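Local coordinates for oligopeptide ABC transporter, periplasmic oligopeptide-binding protein, putative (Thermotoga maritima MSB8, PDB 5IPW) that probably binds oligopeptides in the periplasm and delivers them to an ABC transporter for uptake into the cell, at residues T315-N320 against G324-L329; G61-V66 against N603-V608; Y194-Q197 against K201-P204; F134-I139 against V157-L162. All blocks are in the same frame, centred on the assembly; numbering follows the deposited sequence.

Contact 1 of 4, residues T315-N320 against G324-L329; sequences TLLMEN and GGYRVL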
loop_
_atom_site.group_PDB
_atom_site.type_symbol
_atom_site.label_atom_id
_atom_site.label_comp_id
_atom_site.label_asym_id
_atom_site.label_seq_id
_atom_site.Cartn_x
_atom_site.Cartn_y
_atom_site.Cartn_z
ATOM N N THR A 315 -13.448 21.018 4.587
ATOM C CA THR A 315 -13.718 22.365 5.102
ATOM C C THR A 315 -14.136 22.306 6.566
ATOM O O THR A 315 -13.598 23.019 7.412
ATOM C CB THR A 315 -14.842 23.058 4.300
ATOM O OG1 THR A 315 -14.383 23.336 2.972
ATOM C CG2 THR A 315 -15.276 24.375 4.962
ATOM N N LEU A 316 -15.097 21.442 6.850
ATOM C CA LEU A 316 -15.637 21.315 8.189
ATOM C C LEU A 316 -14.575 20.901 9.213
ATOM O O LEU A 316 -14.553 21.412 10.333
ATOM C CB LEU A 316 -16.796 20.317 8.180
ATOM C CG LEU A 316 -17.895 20.557 9.208
ATOM C CD1 LEU A 316 -18.596 21.876 8.930
ATOM C CD2 LEU A 316 -18.901 19.418 9.168
ATOM N N LEU A 317 -13.697 19.976 8.824
ATOM C CA LEU A 317 -12.582 19.547 9.685
ATOM C C LEU A 317 -11.642 20.705 9.962
ATOM O O LEU A 317 -11.234 20.938 11.096
ATOM C CB LEU A 317 -11.793 18.411 9.025
ATOM C CG LEU A 317 -12.479 17.044 8.971
ATOM C CD1 LEU A 317 -11.888 16.190 7.864
ATOM C CD2 LEU A 317 -12.382 16.333 10.311
ATOM N N MET A 318 -11.302 21.431 8.907
ATOM C CA MET A 318 -10.450 22.605 9.040
ATOM C C MET A 318 -11.116 23.656 9.917
ATOM O O MET A 318 -10.550 24.058 10.933
ATOM C CB MET A 318 -10.108 23.180 7.663
ATOM C CG MET A 318 -9.298 22.228 6.791
ATOM S SD MET A 318 -7.504 22.225 7.023
ATOM C CE MET A 318 -7.244 22.832 8.698
ATOM N N GLU A 319 -12.334 24.060 9.549
ATOM C CA GLU A 319 -13.080 25.082 10.304
ATOM C C GLU A 319 -13.171 24.737 11.782
ATOM O O GLU A 319 -13.141 25.624 12.627
ATOM C CB GLU A 319 -14.492 25.268 9.748
ATOM C CG GLU A 319 -14.563 25.868 8.344
ATOM C CD GLU A 319 -14.185 27.339 8.278
ATOM O OE1 GLU A 319 -14.008 27.983 9.344
ATOM O OE2 GLU A 319 -14.072 27.849 7.141
ATOM N N ASN A 320 -13.260 23.451 12.101
ATOM C CA ASN A 320 -13.393 23.035 13.496
ATOM C C ASN A 320 -12.112 22.682 14.259
ATOM O O ASN A 320 -12.184 22.387 15.462
ATOM C CB ASN A 320 -14.376 21.875 13.588
ATOM C CG ASN A 320 -15.810 22.341 13.530
ATOM O OD1 ASN A 320 -16.416 22.600 14.562
ATOM N ND2 ASN A 320 -16.353 22.458 12.331
ATOM N N GLY A 324 -12.189 22.413 18.144
ATOM C CA GLY A 324 -11.971 21.010 18.491
ATOM C C GLY A 324 -10.665 20.671 19.206
ATOM O O GLY A 324 -10.538 19.587 19.768
ATOM N N GLY A 325 -9.691 21.574 19.183
ATOM C CA GLY A 325 -8.412 21.330 19.851
ATOM C C GLY A 325 -7.541 20.296 19.150
ATOM O O GLY A 325 -6.875 19.493 19.804
ATOM N N TYR A 326 -7.543 20.325 17.820
ATOM C CA TYR A 326 -6.805 19.362 17.022
ATOM C C TYR A 326 -6.241 20.024 15.776
ATOM O O TYR A 326 -6.528 21.178 15.496
ATOM C CB TYR A 326 -7.702 18.175 16.629
ATOM C CG TYR A 326 -8.842 18.522 15.689
ATOM C CD1 TYR A 326 -8.640 18.601 14.322
ATOM C CD2 TYR A 326 -10.127 18.766 16.181
ATOM C CE1 TYR A 326 -9.679 18.918 13.466
ATOM C CE2 TYR A 326 -11.177 19.079 15.334
ATOM C CZ TYR A 326 -10.953 19.162 13.981
ATOM O OH TYR A 326 -11.990 19.492 13.143
ATOM N N ARG A 327 -5.435 19.276 15.033
ATOM C CA ARG A 327 -4.888 19.754 13.772
ATOM C C ARG A 327 -5.204 18.751 12.684
ATOM O O ARG A 327 -5.405 17.570 12.960
ATOM C CB ARG A 327 -3.373 19.989 13.878
ATOM C CG ARG A 327 -2.528 18.749 14.123
ATOM C CD ARG A 327 -1.170 19.136 14.701
ATOM N NE ARG A 327 -0.308 17.992 14.996
ATOM C CZ ARG A 327 -0.501 17.140 15.997
ATOM N NH1 ARG A 327 -1.549 17.270 16.804
ATOM N NH2 ARG A 327 0.350 16.138 16.188
ATOM N N VAL A 328 -5.276 19.241 11.452
ATOM C CA VAL A 328 -5.558 18.409 10.298
ATOM C C VAL A 328 -4.250 18.133 9.580
ATOM O O VAL A 328 -3.555 19.059 9.150
ATOM C CB VAL A 328 -6.538 19.093 9.327
ATOM C CG1 VAL A 328 -6.669 18.298 8.037
ATOM C CG2 VAL A 328 -7.905 19.248 9.980
ATOM N N LEU A 329 -3.929 16.855 9.443
ATOM C CA LEU A 329 -2.691 16.445 8.807
ATOM C C LEU A 329 -2.949 16.233 7.323
ATOM O O LEU A 329 -3.844 15.473 6.936
ATOM C CB LEU A 329 -2.141 15.183 9.481
ATOM C CG LEU A 329 -1.865 15.395 10.974
ATOM C CD1 LEU A 329 -1.753 14.075 11.706
ATOM C CD2 LEU A 329 -0.613 16.224 11.181
#
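Helix 311-324 and strand 326-333 are joined by a tight helix-to-strand connection, in which Tyr326 and Val328 of the strand fold back over Leu317, Met318 and Asn320 of the last helical turns. The axes of the two short segments approach to 8.1 Å at 143°, which makes them roughly antiparallel. Tyr326 turns its hydroxyl inward and donates it to Leu317 O, with OH 2.6 Å from that oxygen, in the carbonyl plane and on a lone pair. CG of Tyr326 stands between the backbone N and the carbonyl carbon (chi1 66°), and this torsion swings the ring across to the helix, where Asn320 CB lies 3.4 Å from the same OH. A Schellman motif closes the helix end: Gly325, with positive phi, is the first residue to leave helical angles, and two bonds run back into the last turn. Just before it, Gly324 N keeps the regular helical bond to Asn320 O at 2.7 Å. One turn back, Asn320 ND2 reaches Leu316 O at 2.9 Å, and the backbone N of Asn320 meets that oxygen from the other face of its plane. Two residues farther along the strand the contact is apolar. Val328 points its CB at the helix, and the bent chain of Met318 doubles round to set CE 3.9 Å from that CB; Leu317 CB packs at 4.1 Å from Val328 CG2. Strand 599-602 flanks this layer through Ile600, which touches both Leu317 and Tyr326.

Contact 2 of 4, residues G61-V66 against N603-V608; sequences GTWRRV and NNFRNV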
loop_
_atom_site.group_PDB
_atom_site.type_symbol
_atom_site.label_atom_id
_atom_site.label_comp_id
_atom_site.label_asym_id
_atom_site.label_seq_id
_atom_site.Cartn_x
_atom_site.Cartn_y
_atom_site.Cartn_z
ATOM N N GLY A 61 -1.876 7.326 29.190
ATOM C CA GLY A 61 -3.008 7.813 28.415
ATOM C C GLY A 61 -3.826 6.747 27.726
ATOM O O GLY A 61 -3.403 5.592 27.595
ATOM N N THR A 62 -5.019 7.153 27.297
ATOM C CA THR A 62 -5.907 6.309 26.517
ATOM C C THR A 62 -6.206 7.037 25.225
ATOM O O THR A 62 -6.730 8.148 25.226
ATOM C CB THR A 62 -7.222 5.972 27.258
ATOM O OG1 THR A 62 -6.932 5.217 28.442
ATOM C CG2 THR A 62 -8.147 5.137 26.383
ATOM N N TRP A 63 -5.867 6.378 24.129
ATOM C CA TRP A 63 -6.000 6.911 22.798
ATOM C C TRP A 63 -7.402 6.567 22.300
ATOM O O TRP A 63 -7.710 5.397 22.028
ATOM C CB TRP A 63 -4.886 6.300 21.928
ATOM C CG TRP A 63 -4.930 6.523 20.453
ATOM C CD1 TRP A 63 -5.773 7.333 19.739
ATOM C CD2 TRP A 63 -4.044 5.935 19.504
ATOM N NE1 TRP A 63 -5.475 7.261 18.389
ATOM C CE2 TRP A 63 -4.412 6.414 18.226
ATOM C CE3 TRP A 63 -2.965 5.049 19.610
ATOM C CZ2 TRP A 63 -3.743 6.028 17.070
ATOM C CZ3 TRP A 63 -2.310 4.664 18.467
ATOM C CH2 TRP A 63 -2.697 5.152 17.208
ATOM N N ARG A 64 -8.239 7.597 22.184
ATOM C CA ARG A 64 -9.626 7.441 21.772
ATOM C C ARG A 64 -9.769 7.449 20.267
ATOM O O ARG A 64 -9.373 8.409 19.604
ATOM C CB ARG A 64 -10.487 8.562 22.356
ATOM C CG ARG A 64 -10.476 8.610 23.880
ATOM C CD ARG A 64 -11.133 9.874 24.400
ATOM N NE ARG A 64 -10.380 11.057 23.995
ATOM C CZ ARG A 64 -10.841 12.304 24.018
ATOM N NH1 ARG A 64 -12.075 12.576 24.442
ATOM N NH2 ARG A 64 -10.055 13.294 23.613
ATOM N N ARG A 65 -10.339 6.368 19.738
ATOM C CA ARG A 65 -10.713 6.294 18.334
ATOM C C ARG A 65 -12.156 5.813 18.212
ATOM O O ARG A 65 -12.826 5.535 19.214
ATOM C CB ARG A 65 -9.809 5.311 17.592
ATOM C CG ARG A 65 -8.317 5.546 17.720
ATOM C CD ARG A 65 -7.550 4.517 16.886
ATOM N NE ARG A 65 -6.968 5.099 15.678
ATOM C CZ ARG A 65 -7.119 4.646 14.434
ATOM N NH1 ARG A 65 -7.843 3.571 14.169
ATOM N NH2 ARG A 65 -6.519 5.278 13.428
ATOM N N VAL A 66 -12.620 5.695 16.976
ATOM C CA VAL A 66 -13.928 5.121 16.693
ATOM C C VAL A 66 -13.828 4.113 15.550
ATOM O O VAL A 66 -13.065 4.317 14.604
ATOM C CB VAL A 66 -14.973 6.214 16.336
ATOM C CG1 VAL A 66 -15.179 7.157 17.506
ATOM C CG2 VAL A 66 -14.564 7.002 15.104
ATOM N N ASN A 603 -3.994 18.316 19.573
ATOM C CA ASN A 603 -2.785 19.101 19.770
ATOM C C ASN A 603 -1.825 18.515 20.797
ATOM O O ASN A 603 -0.636 18.827 20.766
ATOM C CB ASN A 603 -3.143 20.533 20.172
ATOM C CG ASN A 603 -3.828 21.285 19.057
ATOM O OD1 ASN A 603 -3.629 20.986 17.883
ATOM N ND2 ASN A 603 -4.647 22.259 19.418
ATOM N N ASN A 604 -2.339 17.682 21.702
ATOM C CA ASN A 604 -1.502 17.038 22.713
ATOM C C ASN A 604 -1.166 15.584 22.355
ATOM O O ASN A 604 -0.645 14.832 23.185
ATOM C CB ASN A 604 -2.165 17.118 24.089
ATOM C CG ASN A 604 -3.384 16.221 24.218
ATOM O OD1 ASN A 604 -4.102 15.965 23.241
ATOM N ND2 ASN A 604 -3.628 15.737 25.438
ATOM N N PHE A 605 -1.475 15.210 21.114
ATOM C CA PHE A 605 -1.194 13.888 20.594
ATOM C C PHE A 605 -0.042 14.015 19.603
ATOM O O PHE A 605 -0.183 14.633 18.543
ATOM C CB PHE A 605 -2.429 13.303 19.916
ATOM C CG PHE A 605 -2.341 11.824 19.697
ATOM C CD1 PHE A 605 -1.707 11.315 18.579
ATOM C CD2 PHE A 605 -2.871 10.942 20.629
ATOM C CE1 PHE A 605 -1.614 9.950 18.384
ATOM C CE2 PHE A 605 -2.791 9.578 20.438
ATOM C CZ PHE A 605 -2.162 9.079 19.311
ATOM N N ARG A 606 1.092 13.416 19.949
ATOM C CA ARG A 606 2.363 13.772 19.343
ATOM C C ARG A 606 3.057 12.615 18.656
ATOM O O ARG A 606 2.573 11.485 18.694
ATOM C CB ARG A 606 3.256 14.379 20.422
ATOM C CG ARG A 606 2.828 15.780 20.814
ATOM C CD ARG A 606 3.133 16.743 19.680
ATOM N NE ARG A 606 2.021 17.628 19.386
ATOM C CZ ARG A 606 1.990 18.493 18.373
ATOM N NH1 ARG A 606 3.009 18.599 17.529
ATOM N NH2 ARG A 606 0.921 19.265 18.204
ATOM N N ASN A 607 4.190 12.922 18.015
ATOM C CA ASN A 607 4.975 11.965 17.219
ATOM C C ASN A 607 4.204 11.455 16.002
ATOM O O ASN A 607 4.471 10.359 15.503
ATOM C CB ASN A 607 5.495 10.788 18.079
ATOM C CG ASN A 607 6.775 11.124 18.850
ATOM O OD1 ASN A 607 7.448 12.110 18.587
ATOM N ND2 ASN A 607 7.111 10.281 19.801
ATOM N N VAL A 608 3.258 12.262 15.523
ATOM C CA VAL A 608 2.510 11.950 14.307
ATOM C C VAL A 608 3.114 12.774 13.174
ATOM O O VAL A 608 3.199 13.992 13.292
ATOM C CB VAL A 608 1.011 12.302 14.432
ATOM C CG1 VAL A 608 0.245 11.813 13.218
ATOM C CG2 VAL A 608 0.406 11.685 15.690
#
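Trp63 and Phe605 bring their CA atoms no closer than 8.8 Å, too far for backbone pairing, so the two segments meet through side chains alone. Trp63 belongs to strand 62-67, an outermost strand of a four-stranded mixed sheet, whereas Phe605 lies in the small two-stranded antiparallel sheet of 605-606 and 630-631; the contact therefore joins two separate sheets. The rings form an edge-to-face stack, tilted away from a strict T: the planes stand at 54°, and the centroids of the indole five-membered ring and the phenyl ring are 4.6 Å apart. Phe605 leads with CZ, which sits over the centre of one indole face and approaches Trp63 CE2 to 3.7 Å; CE2 of Phe605 lies equally near Trp63 CG. With CG anti to its backbone N (chi1 -164°), Phe605 reaches out to put CZ over the indole, the two side chains crossing at about a right angle. On the opposite indole face Arg65 CD is placed 3.6 Å above the plane, offset toward the rim, leaving the tryptophan between a phenyl edge and an aliphatic arm. The indole is fixed by a polar bond as well, since Trp63 NE1 donates a hydrogen bond to Met299 O.

Contact 3 of 4, residues Y194-Q197 against K201-P204; sequences YLKQ and KYTP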
loop_
_atom_site.group_PDB
_atom_site.type_symbol
_atom_site.label_atom_id
_atom_site.label_comp_id
_atom_site.label_asym_id
_atom_site.label_seq_id
_atom_site.Cartn_x
_atom_site.Cartn_y
_atom_site.Cartn_z
ATOM N N TYR A 194 0.914 -21.804 22.149
ATOM C CA TYR A 194 -0.509 -21.631 22.415
ATOM C C TYR A 194 -1.388 -22.384 21.421
ATOM O O TYR A 194 -2.393 -22.961 21.819
ATOM C CB TYR A 194 -0.890 -20.146 22.382
ATOM C CG TYR A 194 -2.379 -19.889 22.564
ATOM C CD1 TYR A 194 -2.982 -20.009 23.813
ATOM C CD2 TYR A 194 -3.182 -19.526 21.482
ATOM C CE1 TYR A 194 -4.343 -19.780 23.979
ATOM C CE2 TYR A 194 -4.542 -19.288 21.638
ATOM C CZ TYR A 194 -5.119 -19.421 22.884
ATOM O OH TYR A 194 -6.462 -19.187 23.033
ATOM N N LEU A 195 -1.021 -22.364 20.141
ATOM C CA LEU A 195 -1.914 -22.846 19.082
ATOM C C LEU A 195 -1.868 -24.350 18.788
ATOM O O LEU A 195 -2.847 -24.911 18.286
ATOM C CB LEU A 195 -1.656 -22.079 17.786
ATOM C CG LEU A 195 -2.166 -20.641 17.798
ATOM C CD1 LEU A 195 -1.677 -19.900 16.568
ATOM C CD2 LEU A 195 -3.683 -20.595 17.873
ATOM N N LYS A 196 -0.743 -24.997 19.090
ATOM C CA LYS A 196 -0.571 -26.425 18.789
ATOM C C LYS A 196 -1.646 -27.317 19.419
ATOM O O LYS A 196 -1.952 -28.383 18.883
ATOM C CB LYS A 196 0.814 -26.909 19.215
ATOM C CG LYS A 196 1.901 -26.588 18.213
ATOM C CD LYS A 196 3.253 -27.096 18.682
ATOM C CE LYS A 196 4.265 -27.069 17.544
ATOM N NZ LYS A 196 5.612 -27.561 17.954
ATOM N N GLN A 197 -2.212 -26.889 20.550
ATOM C CA GLN A 197 -3.299 -27.638 21.198
ATOM C C GLN A 197 -4.573 -27.715 20.346
ATOM O O GLN A 197 -5.440 -28.539 20.616
ATOM C CB GLN A 197 -3.640 -27.034 22.561
ATOM C CG GLN A 197 -4.243 -25.644 22.494
ATOM C CD GLN A 197 -4.551 -25.114 23.866
ATOM O OE1 GLN A 197 -5.292 -25.740 24.618
ATOM N NE2 GLN A 197 -3.975 -23.967 24.214
ATOM N N LYS A 201 -2.074 -32.054 13.696
ATOM C CA LYS A 201 -0.714 -32.557 13.510
ATOM C C LYS A 201 0.048 -32.720 14.827
ATOM O O LYS A 201 0.908 -33.593 14.932
ATOM C CB LYS A 201 0.086 -31.646 12.574
ATOM C CG LYS A 201 1.458 -32.196 12.207
ATOM C CD LYS A 201 2.265 -31.185 11.413
ATOM C CE LYS A 201 3.692 -31.665 11.209
ATOM N NZ LYS A 201 4.503 -30.663 10.463
ATOM N N TYR A 202 -0.253 -31.883 15.817
ATOM C CA TYR A 202 0.469 -31.900 17.088
ATOM C C TYR A 202 -0.365 -32.409 18.248
ATOM O O TYR A 202 0.180 -32.742 19.299
ATOM C CB TYR A 202 1.011 -30.499 17.401
ATOM C CG TYR A 202 1.963 -30.012 16.335
ATOM C CD1 TYR A 202 3.297 -30.416 16.326
ATOM C CD2 TYR A 202 1.523 -29.188 15.308
ATOM C CE1 TYR A 202 4.169 -29.995 15.338
ATOM C CE2 TYR A 202 2.390 -28.761 14.313
ATOM C CZ TYR A 202 3.712 -29.167 14.333
ATOM O OH TYR A 202 4.572 -28.744 13.348
ATOM N N THR A 203 -1.678 -32.486 18.061
ATOM C CA THR A 203 -2.588 -32.881 19.129
ATOM C C THR A 203 -3.529 -33.972 18.641
ATOM O O THR A 203 -4.016 -33.903 17.513
ATOM C CB THR A 203 -3.408 -31.670 19.582
ATOM O OG1 THR A 203 -2.512 -30.602 19.905
ATOM C CG2 THR A 203 -4.269 -31.995 20.794
ATOM N N PRO A 204 -3.782 -34.993 19.479
ATOM C CA PRO A 204 -4.795 -35.983 19.116
ATOM C C PRO A 204 -6.142 -35.331 18.795
ATOM O O PRO A 204 -6.627 -34.496 19.561
ATOM C CB PRO A 204 -4.922 -36.866 20.367
ATOM C CG PRO A 204 -3.745 -36.562 21.231
ATOM C CD PRO A 204 -2.990 -35.399 20.656
#
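Lys196 lays its side chain over one face of the Tyr202 ring. CE is 3.6 Å from the ring centroid and only 11° off the normal, a CH-pi contact over the middle of the face, while NZ stands 4.3 Å from the same centroid at 30° off the normal, an off-centre cation-pi interaction. The chain is extended beyond CG, which is why successive methylenes run along the ring: CG of Lys196 lies 3.9 Å from Tyr202 CG. Beside this pair Thr203 OG1 donates to Lys196 O at 2.5 Å, tilted 28° from the carbonyl plane. Thr203 OG1, anti to its own carbonyl carbon and beside its backbone N, is turned to Lys196 O; it also comes within 3.3 Å of Gln197 CA. These contacts close the short connection between helices 192-195 and 205-209: residues 196-197 are 3-10 in form, and Pro204 occupies the N-cap position of the second helix. Farther out, the amide of Gln197 folds back on its own turn, NE2 bonding to Tyr194 O at 3.0 Å, with OE1 taken by Lys211. On the other face of the Tyr202 ring Lys201 CG sits 4.1 Å above the plane, offset toward the rim. The ring is pinned at its far end by Asp138 of helix 129-140, whose OD2 is hydrogen-bonded to Tyr202 OH and whose OD1 forms a salt bridge with Lys201 NZ. Phe134 of that helix packs against both Lys196 and Tyr202.

Contact 4 of 4, residues F134-I139 against V157-L162; sequences FWVNDI and VKVEAL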
loop_
_atom_site.group_PDB
_atom_site.type_symbol
_atom_site.label_atom_id
_atom_site.label_comp_id
_atom_site.label_asym_id
_atom_site.label_seq_id
_atom_site.Cartn_x
_atom_site.Cartn_y
_atom_site.Cartn_z
ATOM N N PHE A 134 6.475 -22.788 12.264
ATOM C CA PHE A 134 5.131 -23.229 12.589
ATOM C C PHE A 134 4.105 -22.506 11.724
ATOM O O PHE A 134 3.218 -23.124 11.144
ATOM C CB PHE A 134 4.834 -22.964 14.058
ATOM C CG PHE A 134 3.412 -23.218 14.427
ATOM C CD1 PHE A 134 2.930 -24.511 14.510
ATOM C CD2 PHE A 134 2.547 -22.166 14.671
ATOM C CE1 PHE A 134 1.613 -24.752 14.844
ATOM C CE2 PHE A 134 1.229 -22.400 15.007
ATOM C CZ PHE A 134 0.760 -23.694 15.092
ATOM N N TRP A 135 4.242 -21.190 11.634
ATOM C CA TRP A 135 3.332 -20.391 10.837
ATOM C C TRP A 135 3.375 -20.747 9.345
ATOM O O TRP A 135 2.322 -20.989 8.750
ATOM C CB TRP A 135 3.616 -18.905 11.039
ATOM C CG TRP A 135 2.781 -18.027 10.176
ATOM C CD1 TRP A 135 1.448 -17.782 10.306
ATOM C CD2 TRP A 135 3.223 -17.271 9.047
ATOM N NE1 TRP A 135 1.032 -16.918 9.328
ATOM C CE2 TRP A 135 2.103 -16.588 8.540
ATOM C CE3 TRP A 135 4.456 -17.104 8.419
ATOM C CZ2 TRP A 135 2.178 -15.747 7.424
ATOM C CZ3 TRP A 135 4.531 -16.280 7.305
ATOM C CH2 TRP A 135 3.398 -15.610 6.818
ATOM N N VAL A 136 4.563 -20.799 8.738
ATOM C CA VAL A 136 4.608 -21.007 7.284
ATOM C C VAL A 136 4.182 -22.428 6.914
ATOM O O VAL A 136 3.452 -22.607 5.943
ATOM C CB VAL A 136 5.945 -20.618 6.573
ATOM C CG1 VAL A 136 6.802 -19.670 7.396
ATOM C CG2 VAL A 136 6.755 -21.833 6.147
ATOM N N ASN A 137 4.610 -23.427 7.683
ATOM C CA ASN A 137 4.312 -24.822 7.339
ATOM C C ASN A 137 2.924 -25.276 7.761
ATOM O O ASN A 137 2.192 -25.857 6.962
ATOM C CB ASN A 137 5.346 -25.769 7.946
ATOM C CG ASN A 137 6.723 -25.612 7.319
ATOM O OD1 ASN A 137 6.867 -25.126 6.194
ATOM N ND2 ASN A 137 7.746 -26.023 8.051
ATOM N N ASP A 138 2.572 -25.010 9.016
ATOM C CA ASP A 138 1.380 -25.592 9.624
ATOM C C ASP A 138 0.151 -24.678 9.629
ATOM O O ASP A 138 -0.925 -25.108 10.053
ATOM C CB ASP A 138 1.703 -26.030 11.052
ATOM C CG ASP A 138 2.804 -27.071 11.104
ATOM O OD1 ASP A 138 2.786 -27.992 10.264
ATOM O OD2 ASP A 138 3.684 -26.976 11.983
ATOM N N ILE A 139 0.298 -23.433 9.175
ATOM C CA ILE A 139 -0.852 -22.544 9.007
ATOM C C ILE A 139 -0.991 -22.162 7.542
ATOM O O ILE A 139 -1.973 -22.530 6.894
ATOM C CB ILE A 139 -0.778 -21.285 9.906
ATOM C CG1 ILE A 139 -0.641 -21.712 11.377
ATOM C CG2 ILE A 139 -2.012 -20.413 9.706
ATOM C CD1 ILE A 139 -0.770 -20.603 12.398
ATOM N N VAL A 157 8.870 -23.016 -1.553
ATOM C CA VAL A 157 9.648 -22.471 -0.438
ATOM C C VAL A 157 9.882 -23.497 0.671
ATOM O O VAL A 157 8.971 -24.228 1.062
ATOM C CB VAL A 157 8.989 -21.199 0.154
ATOM C CG1 VAL A 157 7.663 -21.517 0.835
ATOM C CG2 VAL A 157 9.941 -20.497 1.115
ATOM N N LYS A 158 11.118 -23.533 1.168
ATOM C CA LYS A 158 11.478 -24.352 2.320
ATOM C C LYS A 158 11.931 -23.418 3.443
ATOM O O LYS A 158 12.791 -22.559 3.234
ATOM C CB LYS A 158 12.597 -25.342 1.957
ATOM C CG LYS A 158 12.305 -26.791 2.334
ATOM C CD LYS A 158 12.137 -26.995 3.836
ATOM C CE LYS A 158 11.455 -28.322 4.150
ATOM N NZ LYS A 158 10.729 -28.279 5.452
ATOM N N VAL A 159 11.342 -23.587 4.623
ATOM C CA VAL A 159 11.618 -22.719 5.761
ATOM C C VAL A 159 12.049 -23.536 6.973
ATOM O O VAL A 159 11.378 -24.493 7.358
ATOM C CB VAL A 159 10.382 -21.857 6.108
ATOM C CG1 VAL A 159 10.629 -21.008 7.349
ATOM C CG2 VAL A 159 10.031 -20.954 4.934
ATOM N N GLU A 160 13.163 -23.141 7.579
ATOM C CA GLU A 160 13.716 -23.879 8.708
ATOM C C GLU A 160 14.407 -22.966 9.718
ATOM O O GLU A 160 14.954 -21.922 9.372
ATOM C CB GLU A 160 14.690 -24.960 8.212
ATOM C CG GLU A 160 15.573 -24.536 7.039
ATOM C CD GLU A 160 16.652 -25.550 6.678
ATOM O OE1 GLU A 160 17.382 -25.307 5.690
ATOM O OE2 GLU A 160 16.778 -26.584 7.371
ATOM N N ALA A 161 14.364 -23.376 10.978
ATOM C CA ALA A 161 15.051 -22.661 12.030
ATOM C C ALA A 161 16.465 -23.207 12.134
ATOM O O ALA A 161 16.683 -24.267 12.725
ATOM C CB ALA A 161 14.311 -22.817 13.350
ATOM N N LEU A 162 17.421 -22.492 11.545
ATOM C CA LEU A 162 18.840 -22.863 11.643
ATOM C C LEU A 162 19.273 -22.901 13.108
ATOM O O LEU A 162 20.080 -23.728 13.497
ATOM C CB LEU A 162 19.716 -21.900 10.842
ATOM C CG LEU A 162 19.474 -21.903 9.329
ATOM C CD1 LEU A 162 20.147 -20.708 8.673
ATOM C CD2 LEU A 162 19.950 -23.200 8.693
HETATM O O HOH W 1 9.088 -25.247 4.860
#
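Val136 and Val159 point their CB atoms at each other and meet tip to tip, one from a helix and the other from a strand. The nearest methyls are CG2 of Val136 and CG2 of Val159, 3.6 Å apart, and Val159 CB is equally close to that same Val136 methyl; the second branches, CG1 to CG1, are 4.1 Å apart. Val159 has CG1 anti to the backbone N (chi1 177°), which puts CG2 beside that nitrogen, and both of its methyls engage Val136. The backbones stay well apart, at 7.4 Å between the CA atoms of Val136 and Val159, so this is side-chain contact across a helix-sheet interface. Beside the valines, the polar link goes through a water. That water donates to Asn137 OD1 at 2.6 Å and accepts from Val159 N at 2.8 Å, bridging the helical side chain to the strand backbone. Lys158 NZ adds a weak, 3.5 Å bond to the same water; the CB of Lys158 points away from the helix, but its chain curls back. Strand 157-163 is an outermost strand of a five-stranded antiparallel sheet, pairing with 166-171, and helix 129-140 lies against one face of it: Val159 also touches Val133 on that helix and Val167 and Phe169 on the adjoining strand, while Ala161 packs on Ala129 and His130.

The four contacts form two pairs. Contacts 1 and 2, with centres about 15 Å apart, meet where strand 326-333 runs beside residues 603-608, which follow strand 599-602, its neighbour in the sheet: Arg327 NH2 is hydrogen-bonded to Phe605 O, and Leu329 packs on Val608. Contacts 3 and 4, about 16 Å apart, share helix 129-140, whose sheet-facing side enters contact 4 while Phe134 and Asp138 serve contact 3. Between the pairs the centres are 38 to 51 Å apart and nothing touches. Along the chain, contact 4 precedes contact 3 and then contact 1, all three nested within the loop closed by contact 2, so the latter ties N-terminal strand 62-67 to the C-terminal region.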